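Local coordinates for SusD superfamily protein (Bacteroides fragilis NCTC 9343, PDB 3NQP) that probably binds glycans at the outer membrane of the bacterium, as a SusD-family protein that would deliver them to a partner transporter, at residues A403-I406 / N407-R410; Y380-P383 / W384-T388. All coordinates share one frame; numbering follows the deposited sequence.

Contact 1: residues A403-I406 / N407-R410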
ATOM      1  N   ALA A 403       0.053  22.953  -0.988  1.00 14.11           N
ATOM      2  CA  ALA A 403       0.849  23.238  -2.172  1.00 12.78           C
ATOM      3  C   ALA A 403       2.314  22.908  -1.958  1.00 12.04           C
ATOM      4  O   ALA A 403       2.957  22.400  -2.853  1.00 15.10           O
ATOM      5  CB  ALA A 403       0.702  24.722  -2.562  1.00 16.81           C
ATOM      6  N   LYS A 404       2.843  23.246  -0.788  1.00 12.39           N
ATOM      7  CA  LYS A 404       4.236  22.966  -0.457  1.00 13.25           C
ATOM      8  C   LYS A 404       4.537  21.492  -0.603  1.00 12.05           C
ATOM      9  O   LYS A 404       5.531  21.107  -1.196  1.00 10.46           O
ATOM     10  CB  LYS A 404       4.574  23.437   0.965  1.00 11.93           C
ATOM     11  CG  LYS A 404       5.996  23.135   1.490  1.00 13.27           C
ATOM     12  CD  LYS A 404       6.170  23.596   2.942  1.00 20.10           C
ATOM     13  CE  LYS A 404       5.415  22.675   3.936  1.00 20.21           C
ATOM     14  NZ  LYS A 404       5.417  23.205   5.331  1.00 19.64           N
ATOM     15  N   TYR A 405       3.729  20.663   0.022  1.00  9.78           N
ATOM     16  CA  TYR A 405       4.025  19.225   0.032  1.00 10.10           C
ATOM     17  C   TYR A 405       3.826  18.581  -1.355  1.00 12.15           C
ATOM     18  O   TYR A 405       4.605  17.726  -1.758  1.00 13.55           O
ATOM     19  CB  TYR A 405       3.144  18.547   1.058  1.00  8.47           C
ATOM     20  CG  TYR A 405       3.621  18.774   2.469  1.00 10.92           C
ATOM     21  CD1 TYR A 405       4.880  18.356   2.863  1.00 15.80           C
ATOM     22  CD2 TYR A 405       2.814  19.368   3.421  1.00 16.50           C
ATOM     23  CE1 TYR A 405       5.320  18.519   4.194  1.00 13.83           C
ATOM     24  CE2 TYR A 405       3.258  19.536   4.747  1.00 14.14           C
ATOM     25  CZ  TYR A 405       4.512  19.107   5.116  1.00 10.70           C
ATOM     26  OH  TYR A 405       4.955  19.284   6.423  1.00 14.61           O
ATOM     27  N   ILE A 406       2.776  18.977  -2.076  1.00 12.38           N
ATOM     28  CA  ILE A 406       2.598  18.514  -3.462  1.00 10.68           C
ATOM     29  C   ILE A 406       3.792  18.887  -4.329  1.00 12.19           C
ATOM     30  O   ILE A 406       4.284  18.071  -5.096  1.00 12.39           O
ATOM     31  CB  ILE A 406       1.318  19.069  -4.117  1.00  9.89           C
ATOM     32  CG1 ILE A 406       0.074  18.452  -3.468  1.00 14.10           C
ATOM     33  CG2 ILE A 406       1.310  18.791  -5.649  1.00  9.48           C
ATOM     34  CD1 ILE A 406      -1.262  19.192  -3.872  1.00 13.00           C
ATOM     35  N   ASN A 407       4.256  20.114  -4.212  1.00 12.69           N
ATOM     36  CA  ASN A 407       5.377  20.563  -5.030  1.00 13.81           C
ATOM     37  C   ASN A 407       6.724  19.946  -4.652  1.00 13.61           C
ATOM     38  O   ASN A 407       7.589  19.792  -5.519  1.00 13.92           O
ATOM     39  CB  ASN A 407       5.449  22.086  -5.064  1.00 13.61           C
ATOM     40  CG  ASN A 407       4.322  22.703  -5.894  1.00 16.14           C
ATOM     41  OD1 ASN A 407       3.975  22.189  -6.971  1.00 12.90           O
ATOM     42  ND2 ASN A 407       3.749  23.819  -5.401  1.00 14.50           N
ATOM     43  N   LEU A 408       6.925  19.604  -3.386  1.00 12.60           N
ATOM     44  CA  LEU A 408       8.097  18.838  -3.010  1.00 12.47           C
ATOM     45  C   LEU A 408       8.137  17.521  -3.814  1.00 14.05           C
ATOM     46  O   LEU A 408       9.150  17.188  -4.405  1.00 15.77           O
ATOM     47  CB  LEU A 408       8.081  18.487  -1.516  1.00 14.15           C
ATOM     48  CG  LEU A 408       8.663  19.540  -0.586  1.00 16.94           C
ATOM     49  CD1 LEU A 408       8.329  19.189   0.900  1.00 16.84           C
ATOM     50  CD2 LEU A 408      10.178  19.736  -0.823  1.00 19.68           C
ATOM     51  N   VAL A 409       7.016  16.797  -3.843  1.00 11.23           N
ATOM     52  CA  VAL A 409       6.950  15.527  -4.590  1.00 11.58           C
ATOM     53  C   VAL A 409       7.064  15.740  -6.092  1.00 12.07           C
ATOM     54  O   VAL A 409       7.846  15.029  -6.747  1.00 12.92           O
ATOM     55  CB  VAL A 409       5.681  14.752  -4.227  1.00 11.59           C
ATOM     56  CG1 VAL A 409       5.599  13.461  -5.034  1.00 10.57           C
ATOM     57  CG2 VAL A 409       5.647  14.539  -2.676  1.00 11.13           C
ATOM     58  N   ARG A 410       6.345  16.735  -6.650  1.00 10.93           N
ATOM     59  CA  ARG A 410       6.431  16.985  -8.098  1.00 11.93           C
ATOM     60  C   ARG A 410       7.821  17.367  -8.506  1.00 13.68           C
ATOM     61  O   ARG A 410       8.298  16.952  -9.563  1.00 13.84           O
ATOM     62  CB  ARG A 410       5.497  18.085  -8.560  1.00 12.33           C
ATOM     63  CG  ARG A 410       4.042  17.708  -8.424  1.00 14.54           C
ATOM     64  CD  ARG A 410       3.143  18.713  -9.097  1.00 14.35           C
ATOM     65  NE  ARG A 410       1.715  18.395  -8.967  1.00 10.29           N
ATOM     66  CZ  ARG A 410       0.743  19.115  -9.510  1.00 18.65           C
ATOM     67  NH1 ARG A 410       1.025  20.196 -10.249  1.00 14.79           N
ATOM     68  NH2 ARG A 410      -0.513  18.732  -9.359  1.00 11.06           N
TER
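Ile406 keeps CG1 beside its backbone N (chi1 -69°), which turns CG2 to the anti position, beside the carbonyl carbon and facing Arg410; Arg410, one turn on, runs extended from CG to NE, and the two side chains lie alongside each other, pointing the same way. CG2 of Ile406 meets the arginine shaft and comes within 3.4 Å of Arg410 NE, approaching the guanidinium obliquely. The polar end continues past this methyl: NE forms a salt bridge with Glu441 of helix 431-445, and NH1 bonds to the carbonyl of Tyr423, so the group is fixed at two points. Another pair runs side by side three residues apart, Tyr405 and Leu408, where Leu408 CD1 lies 4.1 Å from Tyr405 CD1. CE of Lys404 sits 3.8 Å above one face of the Tyr405 ring, toward its rim. Asn407 OD1 takes a hydrogen bond from Tyr425 N. Underneath, Arg410 N gives Ile406 O a 2.9 Å bond in the carbonyl plane, and Val409 N reaches Tyr405 O only weakly. Such i to i+4 bonding, with side chains paired one turn apart, is typical of a regular alpha-helix, here helix 399-414 of the SusD family region.

Contact 2: residues Y380-P383 / W384-T388; sequences YRLP and WVYLT
Leu382 O is gripped by two backbone N-H groups of the first helical turn: Tyr386 N donates a sound bond of 3.1 Å, nearly along the C=O axis, and Val385 N adds a weak one. The motif is a strand-to-helix junction, where strand 377-381 ends and helix 382-396 begins, with Arg381 at the N-cap position. The backbone O of Arg381 receives a weak bond from Trp384 N. Pro383, in the first turn, brings no N-H of its own, and its O accepts from Leu387 N. Across the junction the rings of Tyr380 and Trp384 meet edge-to-face: the tyrosine edge is directed at the face of the indole six-membered ring, centroids 4.9 Å apart and planes at 58°. Trp384 turns its CG anti to the backbone N (chi1 177°), bringing the indole alongside the tyrosine of the preceding strand. Tyr380 OH bonds to Glu209 of helix 200-216, which also touches the indole, while Trp384 NE1 makes a weak bond to Gln451. The Arg381 guanidinium makes salt bridges with Glu449, Glu445 and Glu264; these acids probably offset its charge and that of nearby Arg412. Further along, Leu382 slants across Tyr386, its CD2 being 3.6 Å from Tyr386 OH, and Leu382 O lies over one face of the same ring. The indole is sandwiched, with Tyr380 CD1 over one face, toward the rim, and Thr388 OG1 over the centre of the other. Thr388 also grips Trp384 O twice, its OG1 giving a 2.6 Å bond and its backbone N another, the two arriving from opposite faces of the carbonyl plane.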
ATOM      1  N   TYR A 380       6.192   2.163   3.941  1.00 11.25           N
ATOM      2  CA  TYR A 380       6.236   3.611   4.194  1.00 10.94           C
ATOM      3  C   TYR A 380       7.536   4.188   3.656  1.00 13.28           C
ATOM      4  O   TYR A 380       8.590   3.656   3.982  1.00 11.84           O
ATOM      5  CB  TYR A 380       6.183   3.932   5.668  1.00 13.70           C
ATOM      6  CG  TYR A 380       4.956   3.456   6.350  1.00 11.51           C
ATOM      7  CD1 TYR A 380       3.712   4.026   6.035  1.00 11.94           C
ATOM      8  CD2 TYR A 380       4.992   2.423   7.270  1.00 13.66           C
ATOM      9  CE1 TYR A 380       2.576   3.626   6.627  1.00 12.47           C
ATOM     10  CE2 TYR A 380       3.802   1.997   7.896  1.00 19.20           C
ATOM     11  CZ  TYR A 380       2.595   2.602   7.555  1.00 22.56           C
ATOM     12  OH  TYR A 380       1.389   2.246   8.135  1.00 20.72           O
ATOM     13  N   ARG A 381       7.441   5.251   2.853  1.00 11.40           N
ATOM     14  CA  ARG A 381       8.621   6.063   2.483  1.00  9.93           C
ATOM     15  C   ARG A 381       8.273   7.575   2.541  1.00 11.33           C
ATOM     16  O   ARG A 381       7.108   7.954   2.714  1.00 11.43           O
ATOM     17  CB  ARG A 381       9.142   5.629   1.122  1.00 11.60           C
ATOM     18  CG  ARG A 381       8.171   5.687   0.024  1.00  8.88           C
ATOM     19  CD  ARG A 381       8.830   5.308  -1.299  1.00  9.13           C
ATOM     20  NE  ARG A 381       7.866   5.308  -2.387  1.00 10.34           N
ATOM     21  CZ  ARG A 381       7.621   6.323  -3.232  1.00 12.15           C
ATOM     22  NH1 ARG A 381       8.255   7.486  -3.174  1.00 13.27           N
ATOM     23  NH2 ARG A 381       6.708   6.164  -4.165  1.00 10.84           N
ATOM     24  N   LEU A 382       9.268   8.434   2.445  1.00 10.19           N
ATOM     25  CA  LEU A 382       9.074   9.828   2.845  1.00  9.34           C
ATOM     26  C   LEU A 382       7.992  10.593   2.049  1.00 10.91           C
ATOM     27  O   LEU A 382       7.249  11.337   2.664  1.00 11.42           O
ATOM     28  CB  LEU A 382      10.424  10.579   2.820  1.00 10.46           C
ATOM     29  CG  LEU A 382      10.564  11.811   3.693  1.00 13.61           C
ATOM     30  CD1 LEU A 382      10.380  11.354   5.197  1.00 14.20           C
ATOM     31  CD2 LEU A 382      11.963  12.475   3.411  1.00 12.29           C
ATOM     32  N   PRO A 383       7.893  10.452   0.692  1.00 10.62           N
ATOM     33  CA  PRO A 383       6.823  11.196   0.020  1.00 10.95           C
ATOM     34  C   PRO A 383       5.394  10.830   0.484  1.00 11.28           C
ATOM     35  O   PRO A 383       4.467  11.663   0.373  1.00 10.72           O
ATOM     36  CB  PRO A 383       7.007  10.853  -1.487  1.00 13.93           C
ATOM     37  CG  PRO A 383       8.476  10.506  -1.614  1.00  9.65           C
ATOM     38  CD  PRO A 383       8.757   9.769  -0.273  1.00  9.95           C
ATOM     39  N   TRP A 384       5.210   9.624   1.001  1.00 11.07           N
ATOM     40  CA  TRP A 384       3.926   9.261   1.645  1.00 10.46           C
ATOM     41  C   TRP A 384       3.687  10.175   2.848  1.00 10.74           C
ATOM     42  O   TRP A 384       2.561  10.615   3.087  1.00  9.46           O
ATOM     43  CB  TRP A 384       3.878   7.765   2.013  1.00  9.04           C
ATOM     44  CG  TRP A 384       2.616   7.349   2.740  1.00 12.46           C
ATOM     45  CD1 TRP A 384       1.472   6.868   2.190  1.00 12.22           C
ATOM     46  CD2 TRP A 384       2.411   7.371   4.131  1.00 11.57           C
ATOM     47  NE1 TRP A 384       0.541   6.611   3.156  1.00 12.34           N
ATOM     48  CE2 TRP A 384       1.091   6.928   4.366  1.00  9.82           C
ATOM     49  CE3 TRP A 384       3.205   7.765   5.223  1.00 13.51           C
ATOM     50  CZ2 TRP A 384       0.545   6.849   5.652  1.00 12.33           C
ATOM     51  CZ3 TRP A 384       2.689   7.652   6.478  1.00 15.76           C
ATOM     52  CH2 TRP A 384       1.374   7.210   6.691  1.00 16.22           C
ATOM     53  N   VAL A 385       4.739  10.471   3.603  1.00 11.51           N
ATOM     54  CA  VAL A 385       4.606  11.285   4.814  1.00 10.85           C
ATOM     55  C   VAL A 385       4.185  12.695   4.366  1.00 12.92           C
ATOM     56  O   VAL A 385       3.210  13.278   4.876  1.00 10.68           O
ATOM     57  CB  VAL A 385       5.867  11.263   5.731  1.00 11.67           C
ATOM     58  CG1 VAL A 385       5.667  12.207   6.888  1.00  9.13           C
ATOM     59  CG2 VAL A 385       6.231   9.791   6.227  1.00  8.77           C
ATOM     60  N   TYR A 386       4.869  13.198   3.351  1.00  9.34           N
ATOM     61  CA  TYR A 386       4.494  14.473   2.785  1.00  9.61           C
ATOM     62  C   TYR A 386       3.045  14.572   2.278  1.00 11.57           C
ATOM     63  O   TYR A 386       2.379  15.558   2.563  1.00  8.98           O
ATOM     64  CB  TYR A 386       5.415  14.847   1.606  1.00 10.40           C
ATOM     65  CG  TYR A 386       6.891  15.060   1.870  1.00  7.25           C
ATOM     66  CD1 TYR A 386       7.363  15.607   3.055  1.00 16.51           C
ATOM     67  CD2 TYR A 386       7.812  14.867   0.825  1.00 14.07           C
ATOM     68  CE1 TYR A 386       8.730  15.835   3.245  1.00 16.98           C
ATOM     69  CE2 TYR A 386       9.157  15.084   1.016  1.00 14.85           C
ATOM     70  CZ  TYR A 386       9.604  15.596   2.211  1.00 16.70           C
ATOM     71  OH  TYR A 386      10.927  15.813   2.370  1.00 16.28           O
ATOM     72  N   LEU A 387       2.571  13.598   1.490  1.00 11.91           N
ATOM     73  CA  LEU A 387       1.215  13.709   0.924  1.00 11.00           C
ATOM     74  C   LEU A 387       0.136  13.463   1.988  1.00 10.91           C
ATOM     75  O   LEU A 387      -0.978  13.970   1.883  1.00 12.06           O
ATOM     76  CB  LEU A 387       1.069  12.827  -0.323  1.00 10.07           C
ATOM     77  CG  LEU A 387       1.958  13.353  -1.493  1.00  8.59           C
ATOM     78  CD1 LEU A 387       1.964  12.329  -2.587  1.00  9.32           C
ATOM     79  CD2 LEU A 387       1.502  14.730  -1.995  1.00  9.67           C
ATOM     80  N   THR A 388       0.477  12.703   3.015  1.00 12.82           N
ATOM     81  CA  THR A 388      -0.407  12.496   4.149  1.00 10.13           C
ATOM     82  C   THR A 388      -0.537  13.826   4.962  1.00 13.23           C
ATOM     83  O   THR A 388      -1.648  14.212   5.369  1.00 13.04           O
ATOM     84  CB  THR A 388       0.037  11.252   5.011  1.00 14.26           C
ATOM     85  OG1 THR A 388       0.216  10.082   4.176  1.00  9.11           O
ATOM     86  CG2 THR A 388      -1.008  10.924   6.056  1.00 10.80           C
TER

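Overall arrangement
Contact 2 opens helix 382-396, and contact 1 lies in the next helix of the chain, 399-414; their centres are about 11 Å apart. The two helices pack directly against each other. Tyr405 CB comes within 3.4 Å of Tyr386 O, and Leu408 CD1 lies 4.0 Å from Tyr386 CZ. Val409 CG2 touches both Leu387 CG and Pro383 CB, each at 4.1 Å, joining helix 399-414 to the first two turns of helix 382-396. Contact 2 is buried and contact 1 partly so; their centres lie about 12 and about 20 Å from the centre of the chain. A bound 1,2-ethanediol, probably from the crystallisation liquor, is about 4 Å from the Tyr405 side chain.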